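Local coordinates for SJCHGC06286 protein (Schistosoma japonicum, PDB 3QBR) that probably binds BH domains of other proteins, as a member of the Bcl-2 family of apoptosis regulators, at residues 74-77 with 78-82; 161-164 with 165-169. All blocks are in the same frame, centred on the assembly; numbering follows the deposited sequence.

Contact 1. Residues 74-77 with 78-82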
loop_
_atom_site.group_PDB
_atom_site.type_symbol
_atom_site.label_atom_id
_atom_site.label_comp_id
_atom_site.label_asym_id
_atom_site.label_seq_id
_atom_site.Cartn_x
_atom_site.Cartn_y
_atom_site.Cartn_z
ATOM N N GLN A 74 -13.094 -0.307 6.341
ATOM C CA GLN A 74 -14.390 -0.065 6.949
ATOM C C GLN A 74 -14.834 1.427 6.849
ATOM O O GLN A 74 -16.001 1.710 6.577
ATOM C CB GLN A 74 -14.386 -0.645 8.373
ATOM C CG GLN A 74 -15.471 -0.174 9.267
ATOM C CD GLN A 74 -15.174 1.193 9.839
ATOM O OE1 GLN A 74 -14.074 1.450 10.356
ATOM N NE2 GLN A 74 -16.160 2.086 9.753
ATOM N N ARG A 75 -13.900 2.366 6.996
ATOM C CA ARG A 75 -14.197 3.798 6.808
ATOM C C ARG A 75 -14.326 4.245 5.345
ATOM O O ARG A 75 -15.098 5.142 5.042
ATOM C CB ARG A 75 -13.157 4.691 7.521
ATOM C CG ARG A 75 -13.144 4.503 9.022
ATOM C CD ARG A 75 -11.893 5.070 9.705
ATOM N NE ARG A 75 -11.641 4.393 10.984
ATOM C CZ ARG A 75 -11.054 4.944 12.044
ATOM N NH1 ARG A 75 -10.661 6.206 12.011
ATOM N NH2 ARG A 75 -10.876 4.231 13.152
ATOM N N PHE A 76 -13.563 3.638 4.447
ATOM C CA PHE A 76 -13.456 4.127 3.077
ATOM C C PHE A 76 -14.631 3.662 2.224
ATOM O O PHE A 76 -14.983 4.297 1.227
ATOM C CB PHE A 76 -12.123 3.667 2.485
ATOM C CG PHE A 76 -12.035 3.763 0.983
ATOM C CD1 PHE A 76 -11.142 4.641 0.383
ATOM C CD2 PHE A 76 -12.815 2.955 0.171
ATOM C CE1 PHE A 76 -11.036 4.721 -1.003
ATOM C CE2 PHE A 76 -12.720 3.035 -1.213
ATOM C CZ PHE A 76 -11.827 3.910 -1.797
ATOM N N SER A 77 -15.241 2.550 2.613
ATOM C CA SER A 77 -16.485 2.136 1.988
ATOM C C SER A 77 -17.642 3.034 2.453
ATOM O O SER A 77 -18.680 3.111 1.805
ATOM C CB SER A 77 -16.778 0.686 2.324
ATOM O OG SER A 77 -16.975 0.548 3.719
ATOM N N GLN A 78 -17.457 3.720 3.573
ATOM C CA GLN A 78 -18.445 4.691 4.039
ATOM C C GLN A 78 -18.472 5.980 3.223
ATOM O O GLN A 78 -19.539 6.521 2.950
ATOM C CB GLN A 78 -18.179 5.075 5.488
ATOM C CG GLN A 78 -18.796 4.169 6.514
ATOM C CD GLN A 78 -18.382 4.571 7.911
ATOM O OE1 GLN A 78 -18.406 3.762 8.833
ATOM N NE2 GLN A 78 -17.976 5.829 8.069
ATOM N N THR A 79 -17.297 6.474 2.853
ATOM C CA THR A 79 -17.181 7.843 2.370
ATOM C C THR A 79 -16.502 7.978 1.017
ATOM O O THR A 79 -16.110 9.074 0.634
ATOM C CB THR A 79 -16.423 8.729 3.386
ATOM O OG1 THR A 79 -15.168 8.116 3.723
ATOM C CG2 THR A 79 -17.246 8.912 4.654
ATOM N N HIS A 80 -16.361 6.876 0.295
ATOM C CA HIS A 80 -15.737 6.908 -1.022
ATOM C C HIS A 80 -16.062 5.645 -1.781
ATOM O O HIS A 80 -16.378 4.611 -1.192
ATOM C CB HIS A 80 -14.215 6.984 -0.926
ATOM C CG HIS A 80 -13.698 8.181 -0.188
ATOM N ND1 HIS A 80 -13.622 9.424 -0.760
ATOM C CD2 HIS A 80 -13.198 8.297 1.065
ATOM C CE1 HIS A 80 -13.106 10.276 0.121
ATOM N NE2 HIS A 80 -12.841 9.616 1.228
ATOM N N GLU A 81 -15.963 5.728 -3.098
ATOM C CA GLU A 81 -16.106 4.554 -3.934
ATOM C C GLU A 81 -14.822 4.366 -4.720
ATOM O O GLU A 81 -13.948 5.245 -4.734
ATOM C CB GLU A 81 -17.314 4.680 -4.870
ATOM C CG GLU A 81 -18.648 4.264 -4.238
ATOM C CD GLU A 81 -19.095 5.201 -3.123
ATOM O OE1 GLU A 81 -18.865 6.425 -3.244
ATOM O OE2 GLU A 81 -19.680 4.716 -2.127
ATOM N N ILE A 82 -14.709 3.215 -5.372
ATOM C CA ILE A 82 -13.485 2.869 -6.076
ATOM C C ILE A 82 -13.588 3.250 -7.540
ATOM O O ILE A 82 -12.791 4.050 -8.035
ATOM C CB ILE A 82 -13.163 1.352 -5.945
ATOM C CG1 ILE A 82 -13.016 0.957 -4.469
ATOM C CG2 ILE A 82 -11.910 0.996 -6.703
ATOM C CD1 ILE A 82 -12.300 -0.372 -4.249
#
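At the C-terminal end of helix 58-79 the carbonyl oxygen of R75 receives two weak backbone bonds, from Q78 N (3.1 Å) and T79 N (3.4 Å), as the last turn gives way to an extended loop. The hydroxyl of T79 is a third donor: OG1 lies 3.3 Å from R75 O, reaching it 33° out of the carbonyl plane. Threonine suits this helix end because OG1, set between its own backbone N and carbonyl carbon, adds a donor where the two backbone bonds are weak. F76, with CG anti to its backbone N (chi1 164°), holds its ring beside its own carbonyl carbon, toward H80 and I82. H80 CB sits over the centre of one ring face as a CH-pi contact, 3.9 Å from the centroid, while I82 CG1 meets the ring edge 3.9 Å from F76 CE2. The imidazole of H80 is oblique to F76, with planes 38° apart. Q74 and Q78 run side by side on the exposed surface, with polar amides suited to water. This is a helix C-terminus with a hydroxyl bonded four residues back and an aromatic ring packed on the departing chain. Beyond it, I82 packs on I131 and R135 of helix 119-137, while another protein's chain packs on R75, F76 and H80.

Contact 2. Residues 161-164 with 165-169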
loop_
_atom_site.group_PDB
_atom_site.type_symbol
_atom_site.label_atom_id
_atom_site.label_comp_id
_atom_site.label_asym_id
_atom_site.label_seq_id
_atom_site.Cartn_x
_atom_site.Cartn_y
_atom_site.Cartn_z
ATOM N N LYS A 161 11.824 6.679 5.229
ATOM C CA LYS A 161 12.683 5.806 6.004
ATOM C C LYS A 161 13.217 6.500 7.225
ATOM O O LYS A 161 13.326 5.886 8.292
ATOM C CB LYS A 161 13.826 5.250 5.159
ATOM C CG LYS A 161 14.568 6.279 4.382
ATOM C CD LYS A 161 15.799 5.647 3.796
ATOM C CE LYS A 161 16.318 4.580 4.729
ATOM N NZ LYS A 161 17.631 4.120 4.213
ATOM N N ASN A 162 13.567 7.771 7.058
ATOM C CA ASN A 162 14.057 8.577 8.166
ATOM C C ASN A 162 12.976 8.783 9.207
ATOM O O ASN A 162 13.207 8.579 10.401
ATOM C CB ASN A 162 14.569 9.911 7.651
ATOM C CG ASN A 162 15.776 9.748 6.752
ATOM O OD1 ASN A 162 16.725 9.047 7.099
ATOM N ND2 ASN A 162 15.743 10.383 5.585
ATOM N N TRP A 163 11.790 9.181 8.754
ATOM C CA TRP A 163 10.659 9.256 9.666
ATOM C C TRP A 163 10.457 7.908 10.377
ATOM O O TRP A 163 10.317 7.855 11.615
ATOM C CB TRP A 163 9.366 9.691 8.950
ATOM C CG TRP A 163 8.278 10.024 9.941
ATOM C CD1 TRP A 163 7.983 11.258 10.432
ATOM C CD2 TRP A 163 7.375 9.107 10.600
ATOM N NE1 TRP A 163 6.952 11.179 11.343
ATOM C CE2 TRP A 163 6.557 9.879 11.460
ATOM C CE3 TRP A 163 7.176 7.721 10.538
ATOM C CZ2 TRP A 163 5.554 9.308 12.255
ATOM C CZ3 TRP A 163 6.178 7.153 11.330
ATOM C CH2 TRP A 163 5.382 7.951 12.181
ATOM N N ILE A 164 10.457 6.821 9.593
ATOM C CA ILE A 164 10.157 5.490 10.130
ATOM C C ILE A 164 11.195 5.045 11.155
ATOM O O ILE A 164 10.859 4.523 12.222
ATOM C CB ILE A 164 10.009 4.417 9.018
ATOM C CG1 ILE A 164 8.793 4.728 8.149
ATOM C CG2 ILE A 164 9.852 3.041 9.631
ATOM C CD1 ILE A 164 8.715 3.920 6.862
ATOM N N ASN A 165 12.462 5.250 10.827
ATOM C CA ASN A 165 13.544 4.822 11.710
ATOM C C ASN A 165 13.618 5.617 13.001
ATOM O O ASN A 165 14.171 5.144 13.992
ATOM C CB ASN A 165 14.875 4.810 10.959
ATOM C CG ASN A 165 14.981 3.626 10.031
ATOM O OD1 ASN A 165 14.617 2.500 10.408
ATOM N ND2 ASN A 165 15.445 3.864 8.802
ATOM N N LEU A 166 13.022 6.808 12.989
ATOM C CA LEU A 166 12.865 7.606 14.199
ATOM C C LEU A 166 11.800 7.022 15.116
ATOM O O LEU A 166 11.739 7.360 16.312
ATOM C CB LEU A 166 12.530 9.057 13.867
ATOM C CG LEU A 166 13.589 9.848 13.086
ATOM C CD1 LEU A 166 13.360 11.341 13.259
ATOM C CD2 LEU A 166 15.027 9.487 13.496
ATOM N N HIS A 167 10.972 6.137 14.555
ATOM C CA HIS A 167 9.878 5.518 15.305
ATOM C C HIS A 167 9.996 3.999 15.452
ATOM O O HIS A 167 8.991 3.290 15.443
ATOM C CB HIS A 167 8.536 5.865 14.672
ATOM C CG HIS A 167 8.254 7.333 14.625
ATOM N ND1 HIS A 167 7.330 7.936 15.444
ATOM C CD2 HIS A 167 8.767 8.312 13.846
ATOM C CE1 HIS A 167 7.282 9.231 15.174
ATOM N NE2 HIS A 167 8.148 9.483 14.214
ATOM N N ASP A 168 11.224 3.521 15.598
ATOM C CA ASP A 168 11.500 2.115 15.867
ATOM C C ASP A 168 11.403 1.292 14.601
ATOM O O ASP A 168 11.270 0.067 14.669
ATOM C CB ASP A 168 10.549 1.542 16.909
ATOM C CG ASP A 168 10.442 2.402 18.125
ATOM O OD1 ASP A 168 9.324 2.473 18.689
ATOM O OD2 ASP A 168 11.468 3.011 18.514
ATOM N N GLY A 169 11.466 1.960 13.452
ATOM C CA GLY A 169 11.364 1.262 12.188
ATOM C C GLY A 169 9.953 0.755 11.924
ATOM O O GLY A 169 8.968 1.209 12.518
#
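I164 O is held by two backbone donors where helix 161-165 ends, H167 N at 2.8 Å and G169 N at 2.9 Å, which approach from opposite faces of the carbonyl plane. Upstream, the helical bonds are N165 N to K161 O, 2.8 Å, and L166 N to N162 O, 3.1 Å. A type I turn from N165 to D168 then reverses the chain; D168 and G169 both have positive phi, and at G169 this is a conformation that glycine adopts readily.

The aromatic contact is a face-to-face stack. With chi1 at -169° the indole lies beside the carbonyl carbon of W163, on the side of the turn, and the imidazole of H167 lies over its six-membered ring with centroids 3.6 Å apart and planes 17° from parallel. The indole takes H167 over one face and also meets W119 edge-to-face, so one extended aromatic ring can join the turn to helix 119-137.

Among the apolar contacts, the CG2 branch of buried I164 lies against the backbone of G169, 3.2 Å from G169 C. On its other contacts I164 packs on W119, I122 and W170, a setting that suits a branched apolar side chain.

The sequence from W163 and I164 through G169 to W170 matches the BH2 motif of Bcl-2 proteins, a short helix and tight turn packed against the BH1 region around W119.

How the contacts relate
From the N terminus, helices 17-31 and 35-48 come first; contact 1 then closes at the end of helix 58-79, where the chain turns toward helix 83-89. Contact 2 follows much later, after helix 142-159, and shapes the turn leading to helix 172-176. The two therefore stand in series, neither nested nor crossed, and each is local. The centres of contact 1 and contact 2 are about 29 Å apart; the nearest atoms of contact 1 and contact 2 are about 16 Å apart, so the two do not touch. Helix 119-137 links them: contact 1 meets its later part and contact 2 its start. Contact 2 also reaches helix 17-31, through F17. Both belong to the Bcl-2 family region.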